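Local coordinates for putative ferritin-like diiron-carboxylate protein TM1526 (Thermotoga maritima, PDB 1VJX) that is of unknown function but, as a member of the rubrerythrin family with a ferritin-like fold, probably binds metal and may act as an oxidoreductase, at residues 22-27 with 58-63; 112-116 with 142-146. All blocks are in the same frame, centred on the assembly; numbering follows the deposited sequence.

Contact 1: 22-27 with 58-63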
ATOM      1  N   ALA A  22       2.011  -2.826  -7.348  1.00 47.59           N
ATOM      2  CA  ALA A  22       0.979  -2.159  -6.544  1.00 48.75           C
ATOM      3  C   ALA A  22      -0.027  -3.129  -5.984  1.00 48.52           C
ATOM      4  O   ALA A  22      -0.496  -2.985  -4.855  1.00 47.63           O
ATOM      5  CB  ALA A  22       0.267  -1.095  -7.372  1.00 49.59           C
ATOM      6  N   ILE A  23      -0.318  -4.168  -6.761  1.00 48.85           N
ATOM      7  CA  ILE A  23      -1.236  -5.176  -6.302  1.00 47.65           C
ATOM      8  C   ILE A  23      -0.627  -5.836  -5.081  1.00 48.41           C
ATOM      9  O   ILE A  23      -1.314  -6.072  -4.090  1.00 48.35           O
ATOM     10  CB  ILE A  23      -1.487  -6.157  -7.384  1.00 47.70           C
ATOM     11  CG1 ILE A  23      -2.342  -5.529  -8.486  1.00 47.74           C
ATOM     12  CG2 ILE A  23      -2.167  -7.457  -6.847  1.00 45.91           C
ATOM     13  CD1 ILE A  23      -2.408  -6.430  -9.753  1.00 47.31           C
ATOM     14  N   ARG A  24       0.667  -6.138  -5.140  1.00 49.03           N
ATOM     15  CA  ARG A  24       1.285  -6.901  -4.061  1.00 49.36           C
ATOM     16  C   ARG A  24       1.424  -6.075  -2.767  1.00 49.45           C
ATOM     17  O   ARG A  24       1.235  -6.623  -1.679  1.00 48.91           O
ATOM     18  CB  ARG A  24       2.607  -7.494  -4.503  1.00 49.76           C
ATOM     19  CG  ARG A  24       2.436  -8.601  -5.396  1.00 48.74           C
ATOM     20  CD  ARG A  24       3.653  -8.959  -6.210  1.00 51.23           C
ATOM     21  NE  ARG A  24       3.347  -9.958  -7.266  1.00 51.11           N
ATOM     22  CZ  ARG A  24       4.006 -11.124  -7.460  1.00 53.04           C
ATOM     23  NH1 ARG A  24       5.000 -11.507  -6.660  1.00 53.84           N
ATOM     24  NH2 ARG A  24       3.654 -11.923  -8.468  1.00 52.01           N
ATOM     25  N   LEU A  25       1.683  -4.770  -2.914  1.00 49.58           N
ATOM     26  CA  LEU A  25       1.806  -3.874  -1.795  1.00 50.13           C
ATOM     27  C   LEU A  25       0.470  -3.786  -1.044  1.00 50.28           C
ATOM     28  O   LEU A  25       0.463  -3.848   0.181  1.00 49.00           O
ATOM     29  CB  LEU A  25       2.316  -2.482  -2.227  1.00 50.49           C
ATOM     30  CG  LEU A  25       3.753  -2.415  -2.795  1.00 50.55           C
ATOM     31  CD1 LEU A  25       4.164  -0.975  -3.155  1.00 49.94           C
ATOM     32  CD2 LEU A  25       4.786  -3.022  -1.863  1.00 50.39           C
ATOM     33  N   GLU A  26      -0.648  -3.724  -1.780  1.00 50.13           N
ATOM     34  CA  GLU A  26      -1.982  -3.686  -1.167  1.00 49.79           C
ATOM     35  C   GLU A  26      -2.362  -5.020  -0.522  1.00 50.60           C
ATOM     36  O   GLU A  26      -2.960  -5.048   0.547  1.00 51.16           O
ATOM     37  CB  GLU A  26      -3.038  -3.271  -2.186  1.00 49.40           C
ATOM     38  CG  GLU A  26      -2.878  -1.842  -2.682  1.00 47.90           C
ATOM     39  CD  GLU A  26      -3.274  -0.760  -1.684  1.00 47.17           C
ATOM     40  OE1 GLU A  26      -3.788  -1.093  -0.603  1.00 44.45           O
ATOM     41  OE2 GLU A  26      -3.090   0.450  -2.006  1.00 48.10           O
ATOM     42  N   GLU A  27      -2.022  -6.119  -1.180  1.00 50.82           N
ATOM     43  CA  GLU A  27      -2.219  -7.454  -0.611  1.00 51.29           C
ATOM     44  C   GLU A  27      -1.376  -7.678   0.657  1.00 51.12           C
ATOM     45  O   GLU A  27      -1.829  -8.285   1.617  1.00 51.51           O
ATOM     46  CB  GLU A  27      -1.883  -8.536  -1.654  1.00 50.16           C
ATOM     47  CG  GLU A  27      -2.842  -8.582  -2.846  1.00 51.26           C
ATOM     48  CD  GLU A  27      -2.426  -9.557  -3.960  1.00 51.73           C
ATOM     49  OE1 GLU A  27      -1.243  -9.942  -4.070  1.00 49.05           O
ATOM     50  OE2 GLU A  27      -3.310  -9.979  -4.734  1.00 53.68           O
ATOM     51  N   HIS A  58      -8.577  -2.015  -2.263  1.00 48.35           N
ATOM     52  CA  HIS A  58      -7.585  -1.423  -3.151  1.00 48.41           C
ATOM     53  C   HIS A  58      -6.942  -2.435  -4.057  1.00 48.78           C
ATOM     54  O   HIS A  58      -6.788  -2.154  -5.243  1.00 49.07           O
ATOM     55  CB  HIS A  58      -6.486  -0.743  -2.349  1.00 48.25           C
ATOM     56  CG  HIS A  58      -6.935   0.510  -1.673  1.00 48.64           C
ATOM     57  ND1 HIS A  58      -6.239   1.088  -0.638  1.00 48.66           N
ATOM     58  CD2 HIS A  58      -8.015   1.294  -1.894  1.00 47.41           C
ATOM     59  CE1 HIS A  58      -6.877   2.174  -0.249  1.00 49.97           C
ATOM     60  NE2 HIS A  58      -7.961   2.313  -0.993  1.00 47.38           N
ATOM     61  N   ALA A  59      -6.557  -3.586  -3.492  1.00 48.69           N
ATOM     62  CA  ALA A  59      -5.950  -4.682  -4.252  1.00 48.92           C
ATOM     63  C   ALA A  59      -6.901  -5.204  -5.327  1.00 48.92           C
ATOM     64  O   ALA A  59      -6.489  -5.463  -6.434  1.00 47.98           O
ATOM     65  CB  ALA A  59      -5.565  -5.835  -3.307  1.00 48.90           C
ATOM     66  N   GLU A  60      -8.174  -5.371  -4.961  1.00 49.75           N
ATOM     67  CA  GLU A  60      -9.223  -5.808  -5.889  1.00 50.21           C
ATOM     68  C   GLU A  60      -9.394  -4.804  -7.028  1.00 49.29           C
ATOM     69  O   GLU A  60      -9.808  -5.157  -8.110  1.00 49.30           O
ATOM     70  CB  GLU A  60     -10.568  -5.949  -5.162  1.00 50.07           C
ATOM     71  CG  GLU A  60     -10.736  -7.195  -4.297  1.00 51.96           C
ATOM     72  CD  GLU A  60     -12.024  -7.209  -3.426  1.00 53.77           C
ATOM     73  OE1 GLU A  60     -12.808  -6.198  -3.397  1.00 58.46           O
ATOM     74  OE2 GLU A  60     -12.250  -8.245  -2.733  1.00 57.02           O
ATOM     75  N   ILE A  61      -9.106  -3.533  -6.770  1.00 48.91           N
ATOM     76  CA  ILE A  61      -9.293  -2.502  -7.797  1.00 48.27           C
ATOM     77  C   ILE A  61      -8.127  -2.559  -8.762  1.00 48.32           C
ATOM     78  O   ILE A  61      -8.324  -2.536  -9.980  1.00 48.57           O
ATOM     79  CB  ILE A  61      -9.473  -1.110  -7.158  1.00 48.02           C
ATOM     80  CG1 ILE A  61     -10.883  -1.001  -6.589  1.00 45.97           C
ATOM     81  CG2 ILE A  61      -9.165   0.025  -8.167  1.00 47.45           C
ATOM     82  CD1 ILE A  61     -11.035   0.102  -5.614  1.00 46.16           C
ATOM     83  N   PHE A  62      -6.919  -2.615  -8.189  1.00 47.95           N
ATOM     84  CA  PHE A  62      -5.697  -2.808  -8.965  1.00 47.60           C
ATOM     85  C   PHE A  62      -5.685  -4.126  -9.784  1.00 46.85           C
ATOM     86  O   PHE A  62      -5.122  -4.160 -10.870  1.00 45.84           O
ATOM     87  CB  PHE A  62      -4.463  -2.763  -8.051  1.00 47.12           C
ATOM     88  CG  PHE A  62      -4.084  -1.404  -7.594  1.00 47.50           C
ATOM     89  CD1 PHE A  62      -4.282  -0.278  -8.392  1.00 47.50           C
ATOM     90  CD2 PHE A  62      -3.463  -1.244  -6.343  1.00 47.87           C
ATOM     91  CE1 PHE A  62      -3.907   0.990  -7.929  1.00 51.30           C
ATOM     92  CE2 PHE A  62      -3.072  -0.010  -5.882  1.00 48.28           C
ATOM     93  CZ  PHE A  62      -3.300   1.128  -6.654  1.00 49.90           C
ATOM     94  N   ARG A  63      -6.243  -5.206  -9.257  1.00 47.50           N
ATOM     95  CA  ARG A  63      -6.274  -6.486 -10.035  1.00 48.94           C
ATOM     96  C   ARG A  63      -7.210  -6.307 -11.244  1.00 49.58           C
ATOM     97  O   ARG A  63      -6.864  -6.643 -12.360  1.00 50.80           O
ATOM     98  CB  ARG A  63      -6.777  -7.677  -9.220  1.00 48.42           C
ATOM     99  CG  ARG A  63      -5.840  -8.176  -8.134  1.00 50.33           C
ATOM    100  CD  ARG A  63      -6.127  -9.646  -7.686  1.00 50.91           C
ATOM    101  NE  ARG A  63      -7.265  -9.698  -6.775  1.00 52.50           N
ATOM    102  CZ  ARG A  63      -7.186  -9.516  -5.453  1.00 54.18           C
ATOM    103  NH1 ARG A  63      -6.018  -9.331  -4.861  1.00 55.89           N
ATOM    104  NH2 ARG A  63      -8.283  -9.551  -4.705  1.00 53.32           N
TER
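The Phe-62 ring has the methyl of Ala-22 over one face, a CH-pi contact with CB 4.1 Å from the ring centroid. Glu-26 CG meets the same ring at its edge, close to the ring plane. The imidazole of His-58 meets Glu-26 OE1 at its edge. His-58 ND1 donates to Glu-26 OE1 over 3.3 Å. The bond is bent, with an N-H...O angle of 139°. The oxygen lies in the imidazole plane, but the ring nitrogen sits well above the carboxylate plane, and the two planes are 79° apart. Glu-26 reaches this place because its chain bends at chi2, which brings the carboxylate across to the CB and ND1 side of His-58, with OE1 3.2 Å from His-58 CB. With an alanine at Glu-26, His-58 ND1 would probably lose this acceptor and keep its weak bond to Glu-142, and the edge of Phe-62 would lose its CG neighbour. At the outer side, Glu-27 runs out extended and OE2 forms a salt bridge with Arg-63 NH1 at 2.8 Å. OE2 comes at the edge of the guanidinium, and as a hydrogen bond the pair is weak. Ala-59 CB packs between the two glutamates, 3.8 Å from Glu-26 CB. A turn further on, Ile-23 CG1 rests 3.5 Å from Phe-62 CB. The small Ala-59 lets the backbones come near, with the axes 8.5 Å apart. Helices 15-36 and 43-68 pass here nearly antiparallel, at 163°. The inner side faces the other two long helices. Tyr-119 of helix 101-125 meets the Phe-62 ring, while Gln-141 of helix 129-156 bonds His-58 NE2 and Ile-138 packs on both His-58 and Phe-62.

Contact 2: 112-116 with 142-146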
ATOM      1  N   GLU A 112       4.395   2.430   4.204  1.00 49.26           N
ATOM      2  CA  GLU A 112       3.289   3.157   3.614  1.00 49.71           C
ATOM      3  C   GLU A 112       3.818   4.321   2.720  1.00 49.27           C
ATOM      4  O   GLU A 112       3.409   4.484   1.589  1.00 49.67           O
ATOM      5  CB  GLU A 112       2.359   3.688   4.713  1.00 50.46           C
ATOM      6  CG  GLU A 112       1.156   4.462   4.201  1.00 52.03           C
ATOM      7  CD  GLU A 112       0.300   3.633   3.249  1.00 54.51           C
ATOM      8  OE1 GLU A 112       0.332   2.382   3.327  1.00 53.28           O
ATOM      9  OE2 GLU A 112      -0.424   4.241   2.420  1.00 56.73           O
ATOM     10  N   LYS A 113       4.753   5.092   3.232  1.00 48.13           N
ATOM     11  CA  LYS A 113       5.386   6.107   2.446  1.00 47.60           C
ATOM     12  C   LYS A 113       6.034   5.566   1.174  1.00 47.60           C
ATOM     13  O   LYS A 113       5.977   6.228   0.137  1.00 47.06           O
ATOM     14  CB  LYS A 113       6.381   6.884   3.322  1.00 47.80           C
ATOM     15  CG  LYS A 113       5.643   7.793   4.315  1.00 47.54           C
ATOM     16  CD  LYS A 113       6.482   8.953   4.862  1.00 47.85           C
ATOM     17  CE  LYS A 113       7.512   8.518   5.858  1.00 48.83           C
ATOM     18  NZ  LYS A 113       7.781   9.585   6.864  1.00 48.53           N
ATOM     19  N   ASP A 114       6.605   4.354   1.238  1.00 47.27           N
ATOM     20  CA  ASP A 114       7.273   3.750   0.091  1.00 46.35           C
ATOM     21  C   ASP A 114       6.232   3.381  -0.966  1.00 46.37           C
ATOM     22  O   ASP A 114       6.389   3.660  -2.170  1.00 44.92           O
ATOM     23  CB  ASP A 114       8.020   2.518   0.530  1.00 47.30           C
ATOM     24  CG  ASP A 114       9.332   2.815   1.260  1.00 46.98           C
ATOM     25  OD1 ASP A 114       9.867   3.924   1.208  1.00 44.93           O
ATOM     26  OD2 ASP A 114       9.953   1.912   1.838  1.00 50.86           O
ATOM     27  N   SER A 115       5.130   2.803  -0.493  1.00 46.58           N
ATOM     28  CA  SER A 115       3.998   2.448  -1.342  1.00 46.65           C
ATOM     29  C   SER A 115       3.282   3.667  -1.950  1.00 47.25           C
ATOM     30  O   SER A 115       2.800   3.617  -3.086  1.00 47.70           O
ATOM     31  CB  SER A 115       3.032   1.638  -0.516  1.00 46.28           C
ATOM     32  OG  SER A 115       3.717   0.516   0.028  1.00 49.55           O
ATOM     33  N   ILE A 116       3.224   4.767  -1.207  1.00 46.48           N
ATOM     34  CA  ILE A 116       2.600   5.990  -1.752  1.00 46.38           C
ATOM     35  C   ILE A 116       3.355   6.532  -2.977  1.00 45.48           C
ATOM     36  O   ILE A 116       2.736   6.884  -3.991  1.00 44.45           O
ATOM     37  CB  ILE A 116       2.374   7.015  -0.646  1.00 45.17           C
ATOM     38  CG1 ILE A 116       1.240   6.497   0.235  1.00 45.14           C
ATOM     39  CG2 ILE A 116       2.001   8.402  -1.206  1.00 48.78           C
ATOM     40  CD1 ILE A 116       0.983   7.273   1.487  1.00 46.77           C
ATOM     41  N   GLU A 142      -4.889   6.193   0.822  1.00 47.81           N
ATOM     42  CA  GLU A 142      -3.611   5.737   1.374  1.00 47.20           C
ATOM     43  C   GLU A 142      -3.002   6.838   2.221  1.00 47.23           C
ATOM     44  O   GLU A 142      -2.377   6.554   3.224  1.00 47.40           O
ATOM     45  CB  GLU A 142      -2.644   5.329   0.271  1.00 46.51           C
ATOM     46  CG  GLU A 142      -3.022   4.032  -0.440  1.00 48.35           C
ATOM     47  CD  GLU A 142      -2.992   2.801   0.454  1.00 49.43           C
ATOM     48  OE1 GLU A 142      -2.406   2.895   1.567  1.00 50.47           O
ATOM     49  OE2 GLU A 142      -3.555   1.744   0.036  1.00 45.96           O
ATOM     50  N   LYS A 143      -3.197   8.095   1.805  1.00 46.82           N
ATOM     51  CA  LYS A 143      -2.621   9.235   2.508  1.00 45.90           C
ATOM     52  C   LYS A 143      -3.369   9.517   3.810  1.00 45.77           C
ATOM     53  O   LYS A 143      -2.799  10.055   4.743  1.00 44.58           O
ATOM     54  CB  LYS A 143      -2.657  10.472   1.638  1.00 45.86           C
ATOM     55  CG  LYS A 143      -1.628  10.557   0.517  1.00 44.89           C
ATOM     56  CD  LYS A 143      -1.551  12.020   0.001  1.00 46.78           C
ATOM     57  CE  LYS A 143      -2.728  12.392  -0.900  1.00 45.47           C
ATOM     58  NZ  LYS A 143      -3.134  13.750  -0.656  1.00 45.73           N
ATOM     59  N   GLU A 144      -4.648   9.155   3.858  1.00 46.44           N
ATOM     60  CA  GLU A 144      -5.415   9.100   5.120  1.00 47.03           C
ATOM     61  C   GLU A 144      -4.999   7.948   6.058  1.00 46.85           C
ATOM     62  O   GLU A 144      -5.097   8.085   7.260  1.00 46.51           O
ATOM     63  CB  GLU A 144      -6.915   8.965   4.840  1.00 47.59           C
ATOM     64  CG  GLU A 144      -7.577  10.217   4.276  1.00 49.21           C
ATOM     65  CD  GLU A 144      -7.518  11.377   5.221  1.00 51.81           C
ATOM     66  OE1 GLU A 144      -7.476  11.158   6.467  1.00 52.98           O
ATOM     67  OE2 GLU A 144      -7.509  12.516   4.703  1.00 58.53           O
ATOM     68  N   HIS A 145      -4.572   6.806   5.508  1.00 46.51           N
ATOM     69  CA  HIS A 145      -4.068   5.712   6.330  1.00 46.14           C
ATOM     70  C   HIS A 145      -2.856   6.228   7.028  1.00 45.33           C
ATOM     71  O   HIS A 145      -2.696   6.044   8.222  1.00 44.93           O
ATOM     72  CB  HIS A 145      -3.610   4.512   5.500  1.00 46.44           C
ATOM     73  CG  HIS A 145      -4.719   3.732   4.883  1.00 49.60           C
ATOM     74  ND1 HIS A 145      -4.543   2.447   4.385  1.00 51.17           N
ATOM     75  CD2 HIS A 145      -6.023   4.040   4.690  1.00 51.58           C
ATOM     76  CE1 HIS A 145      -5.691   2.015   3.896  1.00 52.76           C
ATOM     77  NE2 HIS A 145      -6.605   2.958   4.074  1.00 51.80           N
ATOM     78  N   LEU A 146      -1.981   6.845   6.243  1.00 44.87           N
ATOM     79  CA  LEU A 146      -0.746   7.436   6.740  1.00 45.15           C
ATOM     80  C   LEU A 146      -0.974   8.475   7.865  1.00 44.73           C
ATOM     81  O   LEU A 146      -0.331   8.430   8.893  1.00 43.63           O
ATOM     82  CB  LEU A 146       0.034   8.078   5.588  1.00 44.90           C
ATOM     83  CG  LEU A 146       1.359   8.700   6.026  1.00 45.26           C
ATOM     84  CD1 LEU A 146       2.276   7.638   6.711  1.00 43.28           C
ATOM     85  CD2 LEU A 146       2.017   9.386   4.851  1.00 45.02           C
TER
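This is an antiparallel helix-helix contact between 112-116 of helix 101-125 and 142-146 of helix 129-156, with a carboxylate pair on its buried side and an apolar patch nearer the surface. The axes are 10.2 Å apart, at 161°. Glu-112 and Glu-142 approach at about a right angle, with their carboxylate planes 22° apart. Glu-112 OE2 lies 2.5 Å from Glu-142 OE1. Glu-112 CG stands anti to the backbone N (chi1 -180°), and a bend at chi2 then brings its carboxylate to Glu-142. The same CG lies 4.0 Å from Leu-146 CB. Farther out, Ile-116 CD1 meets Leu-146 CD2 at 4.1 Å and also rests on the backbone of Glu-142. Lys-113 crosses Leu-146 with its aliphatic part, Lys-113 CG 4.0 Å from Leu-146 CD2. Glu-142 OE2 points on to a weak hydrogen bond with His-58 and lies close to Glu-26 and Glu-55. Such a gathering of glutamates and histidine inside a four-helix bundle is consistent with the diiron-carboxylate site of ferritin-like proteins.

Contact 1 joins helices 15-36 and 43-68, and contact 2 joins helices 101-125 and 129-156. Contact 1 lies wholly earlier in the sequence than contact 2. Together they use all four long helices of the ferritin-like fold, two antiparallel pairs of the rubrerythrin-like bundle. Their centres are 13 Å apart, yet they touch in the core. Glu-26 OE2 lies 2.5 Å from Glu-142 OE2, and Leu-25 CD1 packs against Ser-115 OG. Each pair thus brings acidic side chains to the same interior. This is consistent with a diiron-carboxylate site built from both halves of the bundle.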